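Local coordinates for S.cerevisiae chromosome XVI reading frame ORF YPL253c (Saccharomyces cerevisiae, PDB 2O0A), which binds microtubules through a kinesin-like motor homology domain that has no nucleotide-binding site, and recruits its partner Kar3 to them, at residues K91-L96 with P220-F225; L107-I112 with N176-L181; Q131-S136 with L167-V172; K232-F237 with N277-I282. All coordinates share one frame; numbering follows the deposited sequence.

Contact 1. Residues K91-L96 with P220-F225; sequences KKNFNL and PVDFYF
Two neighbouring parallel strands of the central sheet of a kinesin-type motor domain meet here, with Phe-94, Asn-95 and Leu-96 in register with Phe-223, Tyr-224 and Phe-225. Phe-94 N donates to Asp-222 O, Phe-94 O accepts from Tyr-224 N at 2.9 Å, and Leu-96 N reaches Tyr-224 O. Before the strand proper, a side chain stands in for the backbone: Asn-93 OD1 takes Asp-222 N at 2.9 Å in a nearly straight bond (173° at the hydrogen), the donor lying well above the carbonyl plane of the amide. On the face carrying Phe-94, Phe-223 and Leu-96, which helix 72-89 covers through Tyr-80, the two phenyl rings meet obliquely, planes at 42°. Phe-94 CG sits between the backbone N and the carbonyl carbon (chi1 67°), a torsion that lays the ring beneath Phe-223, whose CB aims a CH-pi contact at it. An alanine in place of Phe-94 would be likely to open a gap under Phe-223 and deprive Val-221 CG1 of the ring edge it touches. Farther along, Phe-223 CZ rests 3.8 Å from Leu-96 CB, while Leu-96 CG lies 3.8 Å from Phe-225 CD1.

Contact 2. Residues L107-I112 with N176-L181; sequences LRESLI and NGLEDL
This is a small apolar contact between helix 105-116, which follows a strand of the motor-fold sheet, and a loop whose residues 178-180 form a 3-10 turn. Ile-112 is the hub: its CG2 branch, anti to the backbone N, heads for the backbone of positive-phi Gly-177 and is met from the flanks by Leu-178 CD2 at 3.7 Å and Leu-181 CD1 at 3.9 Å. One turn earlier on the helix, the aliphatic part of Glu-109 crosses Leu-178 at about a right angle. Leu-178 therefore straddles the helix surface, one methyl on each of these residues, and Phe-185 also touches it. Replacing Leu-178 with a serine would probably strip the Glu-109 methylene of its apolar partner across the contact and leave Ile-112 CG2 with Leu-181 alone of the two leucines. Within the loop, Asn-176 N donates to Asp-180 OD2 at 2.9 Å, closing the turn. Leu-130 of strand 126-136 packs on both Ile-112 and Leu-181. Closest of all is Glu-109 CG to Leu-178 CD1, 3.6 Å.

Contact 3. Residues Q131-S136 with L167-V172; sequences QFVFLS and LDSKLV
Gln-131 NE2 is gripped by two backbone carbonyls of the facing segment, Leu-167 O and Ser-169 O, each at 3.0 Å. The bonds are moderately bent, about 150° at the hydrogen, and in both the nitrogen stands about 50° out of the carbonyl plane; Ser-169 O lies in the plane of the glutamine amide. At the other end of that amide a water donates to Gln-131 OE1 at 2.8 Å and accepts from Leu-167 N, which should fix the group's rotation. This occurs where the chain leaves the two-stranded hairpin 157-168 and heads for strand 172-174, folding against the long strand 126-136 of the motor domain's main sheet. Gln-131 CG starts anti to the carbonyl carbon and the chain then runs out extended past Leu-171, whose CB is 3.8 Å from Gln-131 CG. A second water accepts from Phe-132 N, donates to Lys-170 O and also meets Ser-169 OG. Beside it Val-133 CG1 presses on Ser-169 CB at 3.5 Å and on Leu-167 CD2 at 4.1 Å.

Contact 4. Residues K232-F237 with N277-I282; sequences KSIEQF and NKLLTI
Segments 232-237 and 277-282 belong to two helices that run roughly the same way, their axes 11.3 Å apart at the closest and inclined at 26°. Helices 231-243 and 276-289 pack here side by side in the motor-type domain, the first following directly on strand 221-228 and the second being the last helix of the chain. The axes are well separated, and the space between them is spanned mainly by Ile-234 and Ile-282: both point at the opposite helix, and Ile-234 CG2 meets Ile-282 CD1 at 3.3 Å, tighter than usual for two carbons. The other branch of Ile-234 ends in CD1, which comes 4.0 Å from Leu-279 CD1, the two side chains meeting nearly perpendicular. Ile-282 CG1 stands anti to its carbonyl carbon (chi1 -65°), sending CD1 to Ile-234 while CG2 is turned toward Phe-237. On the outer side Glu-235 and Lys-278 bring opposite charges near each other without touching: Glu-235 OE2 is 4.9 Å from Lys-278 NZ and nearer, at 3.7 Å, to Lys-278 CE, an attraction that is probably modest. Deeper in, Leu-255 of helix 250-261 and Leu-228 pack on Phe-237. The edge of that ring takes the isoleucine methyl, Phe-237 CE2 lying 3.7 Å from Ile-282 CG2.

Contacts 1 and 2 share a core: Leu-111, on the helix of contact 2, packs on strand 221-228 of contact 1, touching Phe-223 and, with its CD2 at 3.4 Å, Phe-225 CG. Their centres are about 17 Å apart. Contact 3 reaches the same sheet as contact 1 without touching it, nearest atoms about 5 Å away, but it does touch contact 2, where Arg-108 NE comes 3.6 Å from Phe-132 CZ. Along the chain contact 3 is nested inside contact 2, and contact 2 inside contact 1. Contact 4 closes separately, its centre about 24 Å from that of contact 1 and on the opposite side of the chain's centre. No nucleotide site links them, since this domain lacks one.

Contact 1. Residues K91-L96 with P220-F225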
loop_
_atom_site.group_PDB
_atom_site.type_symbol
_atom_site.label_atom_id
_atom_site.label_comp_id
_atom_site.label_asym_id
_atom_site.label_seq_id
_atom_site.Cartn_x
_atom_site.Cartn_y
_atom_site.Cartn_z
ATOM N N LYS A 91 4.359 6.950 -16.147
ATOM C CA LYS A 91 2.911 7.059 -16.369
ATOM C C LYS A 91 2.205 5.700 -16.275
ATOM O O LYS A 91 1.346 5.364 -17.090
ATOM C CB LYS A 91 2.617 7.748 -17.721
ATOM C CG LYS A 91 3.163 9.180 -17.801
ATOM C CD LYS A 91 3.010 9.785 -19.193
ATOM C CE LYS A 91 4.091 9.306 -20.153
ATOM N NZ LYS A 91 4.035 10.027 -21.457
ATOM N N LYS A 92 2.589 4.915 -15.269
ATOM C CA LYS A 92 2.028 3.591 -15.050
ATOM C C LYS A 92 1.093 3.669 -13.867
ATOM O O LYS A 92 1.521 4.059 -12.773
ATOM C CB LYS A 92 3.130 2.563 -14.787
ATOM C CG LYS A 92 3.848 2.104 -16.063
ATOM C CD LYS A 92 4.793 0.976 -15.771
ATOM C CE LYS A 92 5.571 0.575 -17.016
ATOM N NZ LYS A 92 6.137 -0.784 -16.803
ATOM N N ASN A 93 -0.172 3.331 -14.090
ATOM C CA ASN A 93 -1.135 3.208 -12.985
ATOM C C ASN A 93 -0.609 2.198 -11.987
ATOM O O ASN A 93 -0.020 1.169 -12.376
ATOM C CB ASN A 93 -2.500 2.783 -13.517
ATOM C CG ASN A 93 -3.055 3.773 -14.502
ATOM O OD1 ASN A 93 -2.769 4.985 -14.444
ATOM N ND2 ASN A 93 -3.841 3.258 -15.443
ATOM N N PHE A 94 -0.777 2.496 -10.703
ATOM C CA PHE A 94 -0.067 1.735 -9.692
ATOM C C PHE A 94 -0.799 1.689 -8.371
ATOM O O PHE A 94 -1.803 2.349 -8.183
ATOM C CB PHE A 94 1.379 2.230 -9.525
ATOM C CG PHE A 94 1.535 3.631 -8.949
ATOM C CD1 PHE A 94 2.176 3.804 -7.729
ATOM C CD2 PHE A 94 1.108 4.778 -9.654
ATOM C CE1 PHE A 94 2.378 5.069 -7.184
ATOM C CE2 PHE A 94 1.318 6.060 -9.134
ATOM C CZ PHE A 94 1.953 6.207 -7.882
ATOM N N ASN A 95 -0.275 0.895 -7.450
ATOM C CA ASN A 95 -0.971 0.718 -6.182
ATOM C C ASN A 95 -0.048 0.528 -5.005
ATOM O O ASN A 95 1.159 0.286 -5.155
ATOM C CB ASN A 95 -2.004 -0.423 -6.276
ATOM C CG ASN A 95 -1.374 -1.796 -6.355
ATOM O OD1 ASN A 95 -0.620 -2.211 -5.469
ATOM N ND2 ASN A 95 -1.709 -2.542 -7.416
ATOM N N LEU A 96 -0.645 0.685 -3.823
ATOM C CA LEU A 96 -0.044 0.287 -2.563
ATOM C C LEU A 96 -1.114 -0.506 -1.837
ATOM O O LEU A 96 -2.177 0.021 -1.518
ATOM C CB LEU A 96 0.374 1.531 -1.764
ATOM C CG LEU A 96 0.846 1.323 -0.325
ATOM C CD1 LEU A 96 1.971 0.301 -0.258
ATOM C CD2 LEU A 96 1.258 2.652 0.341
ATOM N N PRO A 220 -5.088 11.355 -16.428
ATOM C CA PRO A 220 -4.268 11.199 -15.230
ATOM C C PRO A 220 -3.509 9.877 -15.112
ATOM O O PRO A 220 -3.823 8.894 -15.800
ATOM C CB PRO A 220 -5.311 11.257 -14.129
ATOM C CG PRO A 220 -6.551 10.574 -14.746
ATOM C CD PRO A 220 -6.404 10.708 -16.270
ATOM N N VAL A 221 -2.526 9.851 -14.214
ATOM C CA VAL A 221 -1.971 8.594 -13.717
ATOM C C VAL A 221 -2.770 8.265 -12.473
ATOM O O VAL A 221 -2.984 9.140 -11.635
ATOM C CB VAL A 221 -0.464 8.731 -13.372
ATOM C CG1 VAL A 221 0.092 7.442 -12.809
ATOM C CG2 VAL A 221 0.323 9.157 -14.625
ATOM N N ASP A 222 -3.237 7.019 -12.389
ATOM C CA ASP A 222 -4.070 6.566 -11.266
ATOM C C ASP A 222 -3.228 5.815 -10.258
ATOM O O ASP A 222 -2.390 4.995 -10.627
ATOM C CB ASP A 222 -5.169 5.623 -11.745
ATOM C CG ASP A 222 -6.125 6.277 -12.732
ATOM O OD1 ASP A 222 -6.377 7.493 -12.629
ATOM O OD2 ASP A 222 -6.633 5.543 -13.609
ATOM N N PHE A 223 -3.482 6.114 -8.985
ATOM C CA PHE A 223 -2.875 5.407 -7.860
ATOM C C PHE A 223 -3.968 4.887 -6.936
ATOM O O PHE A 223 -4.895 5.627 -6.611
ATOM C CB PHE A 223 -1.955 6.366 -7.097
ATOM C CG PHE A 223 -1.557 5.850 -5.739
ATOM C CD1 PHE A 223 -0.745 4.725 -5.644
ATOM C CD2 PHE A 223 -2.009 6.473 -4.570
ATOM C CE1 PHE A 223 -0.382 4.201 -4.410
ATOM C CE2 PHE A 223 -1.654 5.966 -3.305
ATOM C CZ PHE A 223 -0.835 4.821 -3.221
ATOM N N TYR A 224 -3.848 3.629 -6.492
ATOM C CA TYR A 224 -4.835 3.032 -5.592
ATOM C C TYR A 224 -4.162 2.603 -4.314
ATOM O O TYR A 224 -3.208 1.827 -4.356
ATOM C CB TYR A 224 -5.515 1.811 -6.230
ATOM C CG TYR A 224 -6.123 2.107 -7.571
ATOM C CD1 TYR A 224 -7.489 2.385 -7.689
ATOM C CD2 TYR A 224 -5.334 2.084 -8.725
ATOM C CE1 TYR A 224 -8.051 2.660 -8.939
ATOM C CE2 TYR A 224 -5.897 2.367 -9.971
ATOM C CZ TYR A 224 -7.236 2.647 -10.063
ATOM O OH TYR A 224 -7.794 2.904 -11.303
ATOM N N PHE A 225 -4.675 3.096 -3.188
ATOM C CA PHE A 225 -4.231 2.656 -1.868
ATOM C C PHE A 225 -5.307 1.759 -1.287
ATOM O O PHE A 225 -6.434 2.202 -1.024
ATOM C CB PHE A 225 -3.977 3.875 -0.986
ATOM C CG PHE A 225 -3.589 3.553 0.432
ATOM C CD1 PHE A 225 -2.539 2.695 0.716
ATOM C CD2 PHE A 225 -4.244 4.185 1.486
ATOM C CE1 PHE A 225 -2.159 2.427 2.042
ATOM C CE2 PHE A 225 -3.870 3.935 2.814
ATOM C CZ PHE A 225 -2.823 3.049 3.095
#

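Contact 2. Residues L107-I112 with N176-L181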
loop_
_atom_site.group_PDB
_atom_site.type_symbol
_atom_site.label_atom_id
_atom_site.label_comp_id
_atom_site.label_asym_id
_atom_site.label_seq_id
_atom_site.Cartn_x
_atom_site.Cartn_y
_atom_site.Cartn_z
ATOM N N LEU A 107 -0.940 5.596 8.924
ATOM C CA LEU A 107 -0.295 5.298 7.638
ATOM C C LEU A 107 -1.002 6.033 6.506
ATOM O O LEU A 107 -0.357 6.616 5.616
ATOM C CB LEU A 107 -0.265 3.789 7.366
ATOM C CG LEU A 107 0.590 3.395 6.161
ATOM C CD1 LEU A 107 2.116 3.552 6.459
ATOM C CD2 LEU A 107 0.272 1.974 5.725
ATOM N N ARG A 108 -2.332 6.009 6.555
ATOM C CA ARG A 108 -3.168 6.727 5.608
ATOM C C ARG A 108 -2.877 8.234 5.620
ATOM O O ARG A 108 -2.676 8.845 4.569
ATOM C CB ARG A 108 -4.645 6.439 5.903
ATOM C CG ARG A 108 -5.587 7.007 4.851
ATOM C CD ARG A 108 -7.025 6.974 5.341
ATOM N NE ARG A 108 -7.352 5.658 5.849
ATOM C CZ ARG A 108 -7.894 5.373 7.035
ATOM N NH1 ARG A 108 -8.293 6.306 7.899
ATOM N NH2 ARG A 108 -8.092 4.108 7.341
ATOM N N GLU A 109 -2.811 8.798 6.827
ATOM C CA GLU A 109 -2.484 10.201 7.051
ATOM C C GLU A 109 -1.122 10.537 6.435
ATOM O O GLU A 109 -0.979 11.501 5.680
ATOM C CB GLU A 109 -2.438 10.423 8.562
ATOM C CG GLU A 109 -2.150 11.824 9.038
ATOM C CD GLU A 109 -2.224 11.925 10.556
ATOM O OE1 GLU A 109 -1.491 11.188 11.255
ATOM O OE2 GLU A 109 -3.027 12.741 11.051
ATOM N N SER A 110 -0.131 9.707 6.748
ATOM C CA SER A 110 1.228 9.909 6.254
ATOM C C SER A 110 1.304 9.826 4.738
ATOM O O SER A 110 2.037 10.590 4.110
ATOM C CB SER A 110 2.190 8.913 6.903
ATOM O OG SER A 110 2.316 9.246 8.284
ATOM N N LEU A 111 0.524 8.913 4.166
ATOM C CA LEU A 111 0.499 8.755 2.721
ATOM C C LEU A 111 0.027 10.046 2.072
ATOM O O LEU A 111 0.659 10.558 1.155
ATOM C CB LEU A 111 -0.434 7.607 2.316
ATOM C CG LEU A 111 -0.677 7.440 0.816
ATOM C CD1 LEU A 111 0.605 7.148 0.039
ATOM C CD2 LEU A 111 -1.693 6.347 0.599
ATOM N N ILE A 112 -1.092 10.575 2.550
ATOM C CA ILE A 112 -1.678 11.768 1.942
ATOM C C ILE A 112 -0.744 12.970 2.061
ATOM O O ILE A 112 -0.587 13.735 1.116
ATOM C CB ILE A 112 -3.043 12.071 2.567
ATOM C CG1 ILE A 112 -4.163 11.296 1.868
ATOM C CG2 ILE A 112 -3.386 13.562 2.420
ATOM C CD1 ILE A 112 -3.822 9.967 1.314
ATOM N N ASN A 176 -4.192 21.610 -0.264
ATOM C CA ASN A 176 -3.319 21.674 0.909
ATOM C C ASN A 176 -3.450 20.411 1.766
ATOM O O ASN A 176 -3.926 20.457 2.906
ATOM C CB ASN A 176 -3.618 22.935 1.732
ATOM C CG ASN A 176 -3.546 24.215 0.903
ATOM O OD1 ASN A 176 -2.543 24.491 0.244
ATOM N ND2 ASN A 176 -4.618 24.998 0.935
ATOM N N GLY A 177 -3.044 19.280 1.198
ATOM C CA GLY A 177 -2.987 18.017 1.922
ATOM C C GLY A 177 -4.239 17.691 2.711
ATOM O O GLY A 177 -5.358 17.815 2.197
ATOM N N LEU A 178 -4.049 17.302 3.969
ATOM C CA LEU A 178 -5.144 16.842 4.823
ATOM C C LEU A 178 -6.246 17.878 5.076
ATOM O O LEU A 178 -7.355 17.522 5.465
ATOM C CB LEU A 178 -4.594 16.316 6.151
ATOM C CG LEU A 178 -3.767 15.029 6.095
ATOM C CD1 LEU A 178 -2.983 14.881 7.381
ATOM C CD2 LEU A 178 -4.661 13.822 5.879
ATOM N N GLU A 179 -5.940 19.150 4.818
ATOM C CA GLU A 179 -6.869 20.271 5.048
ATOM C C GLU A 179 -8.102 20.235 4.145
ATOM O O GLU A 179 -9.146 20.802 4.472
ATOM C CB GLU A 179 -6.127 21.602 4.860
ATOM C CG GLU A 179 -5.049 21.842 5.910
ATOM C CD GLU A 179 -4.062 22.930 5.526
ATOM O OE1 GLU A 179 -4.489 23.981 4.998
ATOM O OE2 GLU A 179 -2.851 22.737 5.761
ATOM N N ASP A 180 -7.977 19.566 3.010
ATOM C CA ASP A 180 -9.082 19.450 2.066
ATOM C C ASP A 180 -9.911 18.203 2.292
ATOM O O ASP A 180 -10.906 17.963 1.586
ATOM C CB ASP A 180 -8.550 19.503 0.642
ATOM C CG ASP A 180 -8.027 20.871 0.285
ATOM O OD1 ASP A 180 -8.654 21.872 0.694
ATOM O OD2 ASP A 180 -6.981 20.950 -0.379
ATOM N N LEU A 181 -9.502 17.406 3.274
ATOM C CA LEU A 181 -10.179 16.149 3.554
ATOM C C LEU A 181 -10.946 16.230 4.868
ATOM O O LEU A 181 -10.655 17.106 5.703
ATOM C CB LEU A 181 -9.165 14.997 3.569
ATOM C CG LEU A 181 -8.462 14.780 2.227
ATOM C CD1 LEU A 181 -7.324 13.791 2.396
ATOM C CD2 LEU A 181 -9.430 14.332 1.141
#

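Contact 3. Residues Q131-S136 with L167-V172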
loop_
_atom_site.group_PDB
_atom_site.type_symbol
_atom_site.label_atom_id
_atom_site.label_comp_id
_atom_site.label_asym_id
_atom_site.label_seq_id
_atom_site.Cartn_x
_atom_site.Cartn_y
_atom_site.Cartn_z
ATOM N N GLN A 131 -10.510 10.053 -3.920
ATOM C CA GLN A 131 -11.769 9.423 -3.501
ATOM C C GLN A 131 -11.431 8.359 -2.477
ATOM O O GLN A 131 -10.328 7.822 -2.493
ATOM C CB GLN A 131 -12.466 8.761 -4.689
ATOM C CG GLN A 131 -12.866 9.761 -5.769
ATOM C CD GLN A 131 -13.320 9.079 -7.013
ATOM O OE1 GLN A 131 -12.507 8.575 -7.787
ATOM N NE2 GLN A 131 -14.623 9.050 -7.227
ATOM N N PHE A 132 -12.378 8.052 -1.603
ATOM C CA PHE A 132 -12.127 7.099 -0.516
ATOM C C PHE A 132 -13.438 6.402 -0.216
ATOM O O PHE A 132 -14.394 7.040 0.211
ATOM C CB PHE A 132 -11.584 7.884 0.696
ATOM C CG PHE A 132 -11.252 7.058 1.914
ATOM C CD1 PHE A 132 -11.096 5.679 1.867
ATOM C CD2 PHE A 132 -11.045 7.712 3.122
ATOM C CE1 PHE A 132 -10.779 4.945 3.026
ATOM C CE2 PHE A 132 -10.711 6.994 4.277
ATOM C CZ PHE A 132 -10.592 5.628 4.234
ATOM N N VAL A 133 -13.473 5.099 -0.479
ATOM C CA VAL A 133 -14.654 4.294 -0.182
ATOM C C VAL A 133 -14.284 3.102 0.692
ATOM O O VAL A 133 -13.117 2.742 0.796
ATOM C CB VAL A 133 -15.349 3.776 -1.464
ATOM C CG1 VAL A 133 -15.755 4.931 -2.371
ATOM C CG2 VAL A 133 -14.454 2.798 -2.204
ATOM N N PHE A 134 -15.295 2.501 1.318
ATOM C CA PHE A 134 -15.098 1.272 2.078
ATOM C C PHE A 134 -16.088 0.213 1.618
ATOM O O PHE A 134 -17.283 0.486 1.525
ATOM C CB PHE A 134 -15.245 1.527 3.579
ATOM C CG PHE A 134 -14.905 0.341 4.429
ATOM C CD1 PHE A 134 -13.579 -0.023 4.626
ATOM C CD2 PHE A 134 -15.907 -0.412 5.028
ATOM C CE1 PHE A 134 -13.246 -1.114 5.404
ATOM C CE2 PHE A 134 -15.586 -1.516 5.817
ATOM C CZ PHE A 134 -14.251 -1.864 6.002
ATOM N N LEU A 135 -15.573 -0.975 1.312
ATOM C CA LEU A 135 -16.389 -2.114 0.891
ATOM C C LEU A 135 -16.433 -3.142 2.009
ATOM O O LEU A 135 -15.399 -3.584 2.490
ATOM C CB LEU A 135 -15.809 -2.743 -0.383
ATOM C CG LEU A 135 -16.211 -2.285 -1.796
ATOM C CD1 LEU A 135 -16.614 -0.802 -1.894
ATOM C CD2 LEU A 135 -15.128 -2.634 -2.812
ATOM N N SER A 136 -17.638 -3.511 2.438
ATOM C CA SER A 136 -17.797 -4.498 3.505
ATOM C C SER A 136 -18.196 -5.849 2.931
ATOM O O SER A 136 -18.879 -5.912 1.903
ATOM C CB SER A 136 -18.841 -4.025 4.520
ATOM O OG SER A 136 -18.940 -4.923 5.611
ATOM N N LEU A 167 -14.728 4.969 -9.570
ATOM C CA LEU A 167 -15.497 5.045 -8.345
ATOM C C LEU A 167 -16.570 6.105 -8.530
ATOM O O LEU A 167 -16.275 7.249 -8.886
ATOM C CB LEU A 167 -14.588 5.402 -7.157
ATOM C CG LEU A 167 -13.752 4.319 -6.458
ATOM C CD1 LEU A 167 -12.818 3.553 -7.389
ATOM C CD2 LEU A 167 -12.952 4.964 -5.338
ATOM N N ASP A 168 -17.820 5.703 -8.334
ATOM C CA ASP A 168 -18.914 6.641 -8.252
ATOM C C ASP A 168 -19.020 6.959 -6.772
ATOM O O ASP A 168 -19.662 6.232 -6.006
ATOM C CB ASP A 168 -20.194 5.996 -8.795
ATOM C CG ASP A 168 -21.406 6.886 -8.687
ATOM O OD1 ASP A 168 -21.314 8.027 -8.180
ATOM O OD2 ASP A 168 -22.484 6.420 -9.126
ATOM N N SER A 169 -18.289 8.004 -6.377
ATOM C CA SER A 169 -18.204 8.445 -4.996
ATOM C C SER A 169 -17.634 9.847 -5.017
ATOM O O SER A 169 -17.104 10.294 -6.039
ATOM C CB SER A 169 -17.303 7.509 -4.178
ATOM O OG SER A 169 -15.934 7.718 -4.488
ATOM N N LYS A 170 -17.759 10.541 -3.891
ATOM C CA LYS A 170 -17.293 11.915 -3.775
ATOM C C LYS A 170 -15.813 12.041 -4.116
ATOM O O LYS A 170 -14.975 11.296 -3.587
ATOM C CB LYS A 170 -17.533 12.416 -2.358
ATOM C CG LYS A 170 -17.054 13.836 -2.101
ATOM C CD LYS A 170 -17.831 14.862 -2.907
ATOM C CE LYS A 170 -17.217 16.249 -2.742
ATOM N NZ LYS A 170 -17.070 16.626 -1.302
ATOM N N LEU A 171 -15.507 12.999 -4.987
ATOM C CA LEU A 171 -14.135 13.297 -5.390
ATOM C C LEU A 171 -13.746 14.691 -4.922
ATOM O O LEU A 171 -14.493 15.660 -5.105
ATOM C CB LEU A 171 -13.989 13.189 -6.911
ATOM C CG LEU A 171 -12.584 13.417 -7.488
ATOM C CD1 LEU A 171 -12.330 12.585 -8.721
ATOM C CD2 LEU A 171 -12.307 14.889 -7.770
ATOM N N VAL A 172 -12.568 14.785 -4.315
ATOM C CA VAL A 172 -12.044 16.058 -3.830
ATOM C C VAL A 172 -10.741 16.374 -4.550
ATOM O O VAL A 172 -9.891 15.504 -4.746
ATOM C CB VAL A 172 -11.798 16.025 -2.312
ATOM C CG1 VAL A 172 -11.193 17.335 -1.830
ATOM C CG2 VAL A 172 -13.108 15.726 -1.553
HETATM O O HOH W 1 -12.987 7.304 -10.204
HETATM O O HOH W 2 -15.083 9.095 -2.160
#

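Contact 4. Residues K232-F237 with N277-I282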
loop_
_atom_site.group_PDB
_atom_site.type_symbol
_atom_site.label_atom_id
_atom_site.label_comp_id
_atom_site.label_asym_id
_atom_site.label_seq_id
_atom_site.Cartn_x
_atom_site.Cartn_y
_atom_site.Cartn_z
ATOM N N LYS A 232 -9.741 -10.797 9.152
ATOM C CA LYS A 232 -10.825 -11.278 8.300
ATOM C C LYS A 232 -10.688 -10.749 6.876
ATOM O O LYS A 232 -10.791 -11.520 5.921
ATOM C CB LYS A 232 -12.191 -10.907 8.870
ATOM C CG LYS A 232 -12.863 -12.038 9.643
ATOM C CD LYS A 232 -14.345 -11.749 9.868
ATOM C CE LYS A 232 -15.235 -12.397 8.808
ATOM N NZ LYS A 232 -15.185 -11.711 7.487
ATOM N N SER A 233 -10.406 -9.448 6.753
ATOM C CA SER A 233 -10.248 -8.810 5.447
ATOM C C SER A 233 -9.063 -9.430 4.708
ATOM O O SER A 233 -9.154 -9.749 3.526
ATOM C CB SER A 233 -10.061 -7.289 5.597
ATOM O OG SER A 233 -11.172 -6.684 6.259
ATOM N N ILE A 234 -7.955 -9.622 5.422
ATOM C CA ILE A 234 -6.754 -10.217 4.836
ATOM C C ILE A 234 -7.011 -11.639 4.323
ATOM O O ILE A 234 -6.489 -12.041 3.284
ATOM C CB ILE A 234 -5.594 -10.203 5.847
ATOM C CG1 ILE A 234 -5.156 -8.760 6.117
ATOM C CG2 ILE A 234 -4.429 -11.046 5.354
ATOM C CD1 ILE A 234 -4.338 -8.589 7.387
ATOM N N GLU A 235 -7.808 -12.388 5.084
ATOM C CA GLU A 235 -8.153 -13.755 4.730
ATOM C C GLU A 235 -9.065 -13.816 3.520
ATOM O O GLU A 235 -8.940 -14.723 2.691
ATOM C CB GLU A 235 -8.807 -14.454 5.912
ATOM C CG GLU A 235 -7.840 -14.778 7.025
ATOM C CD GLU A 235 -8.535 -15.375 8.230
ATOM O OE1 GLU A 235 -9.762 -15.168 8.387
ATOM O OE2 GLU A 235 -7.839 -16.034 9.029
ATOM N N GLN A 236 -9.959 -12.834 3.414
ATOM C CA GLN A 236 -10.813 -12.689 2.239
ATOM C C GLN A 236 -9.957 -12.446 0.995
ATOM O O GLN A 236 -10.167 -13.072 -0.041
ATOM C CB GLN A 236 -11.852 -11.585 2.448
ATOM C CG GLN A 236 -13.104 -11.739 1.597
ATOM C CD GLN A 236 -14.252 -10.861 2.065
ATOM O OE1 GLN A 236 -14.919 -10.216 1.257
ATOM N NE2 GLN A 236 -14.490 -10.835 3.373
ATOM N N PHE A 237 -8.957 -11.571 1.114
ATOM C CA PHE A 237 -7.971 -11.388 0.055
ATOM C C PHE A 237 -7.305 -12.715 -0.301
ATOM O O PHE A 237 -7.221 -13.095 -1.466
ATOM C CB PHE A 237 -6.937 -10.333 0.486
ATOM C CG PHE A 237 -5.604 -10.433 -0.211
ATOM C CD1 PHE A 237 -5.482 -10.199 -1.580
ATOM C CD2 PHE A 237 -4.452 -10.727 0.517
ATOM C CE1 PHE A 237 -4.232 -10.272 -2.208
ATOM C CE2 PHE A 237 -3.213 -10.803 -0.096
ATOM C CZ PHE A 237 -3.095 -10.574 -1.464
ATOM N N ASN A 277 2.061 -15.288 11.952
ATOM C CA ASN A 277 2.354 -16.465 11.147
ATOM C C ASN A 277 1.519 -16.573 9.856
ATOM O O ASN A 277 2.036 -16.967 8.806
ATOM C CB ASN A 277 2.306 -17.737 12.011
ATOM C CG ASN A 277 3.337 -17.714 13.152
ATOM O OD1 ASN A 277 4.294 -16.940 13.132
ATOM N ND2 ASN A 277 3.144 -18.577 14.143
ATOM N N LYS A 278 0.241 -16.194 9.941
ATOM C CA LYS A 278 -0.655 -16.149 8.788
ATOM C C LYS A 278 -0.186 -15.110 7.775
ATOM O O LYS A 278 -0.154 -15.381 6.567
ATOM C CB LYS A 278 -2.076 -15.832 9.244
ATOM C CG LYS A 278 -2.788 -17.028 9.872
ATOM C CD LYS A 278 -3.762 -17.645 8.909
ATOM C CE LYS A 278 -4.960 -18.271 9.634
ATOM N NZ LYS A 278 -4.565 -19.359 10.581
ATOM N N LEU A 279 0.190 -13.931 8.273
ATOM C CA LEU A 279 0.701 -12.869 7.404
ATOM C C LEU A 279 2.023 -13.269 6.735
ATOM O O LEU A 279 2.248 -12.964 5.560
ATOM C CB LEU A 279 0.790 -11.515 8.140
ATOM C CG LEU A 279 -0.479 -10.627 8.119
ATOM C CD1 LEU A 279 -1.721 -11.300 8.706
ATOM C CD2 LEU A 279 -0.261 -9.249 8.768
ATOM N N LEU A 280 2.887 -13.989 7.453
ATOM C CA LEU A 280 4.095 -14.523 6.814
ATOM C C LEU A 280 3.734 -15.507 5.703
ATOM O O LEU A 280 4.275 -15.439 4.613
ATOM C CB LEU A 280 5.030 -15.166 7.847
ATOM C CG LEU A 280 5.661 -14.208 8.860
ATOM C CD1 LEU A 280 6.307 -15.011 9.973
ATOM C CD2 LEU A 280 6.681 -13.281 8.179
ATOM N N THR A 281 2.788 -16.410 5.963
ATOM C CA THR A 281 2.344 -17.332 4.916
ATOM C C THR A 281 1.829 -16.604 3.665
ATOM O O THR A 281 2.163 -16.958 2.536
ATOM C CB THR A 281 1.295 -18.317 5.464
ATOM O OG1 THR A 281 1.916 -19.114 6.474
ATOM C CG2 THR A 281 0.748 -19.225 4.345
ATOM N N ILE A 282 1.034 -15.566 3.878
ATOM C CA ILE A 282 0.482 -14.787 2.774
ATOM C C ILE A 282 1.589 -14.098 1.993
ATOM O O ILE A 282 1.551 -14.068 0.763
ATOM C CB ILE A 282 -0.589 -13.809 3.278
ATOM C CG1 ILE A 282 -1.767 -14.625 3.823
ATOM C CG2 ILE A 282 -1.053 -12.870 2.150
ATOM C CD1 ILE A 282 -2.831 -13.839 4.518
#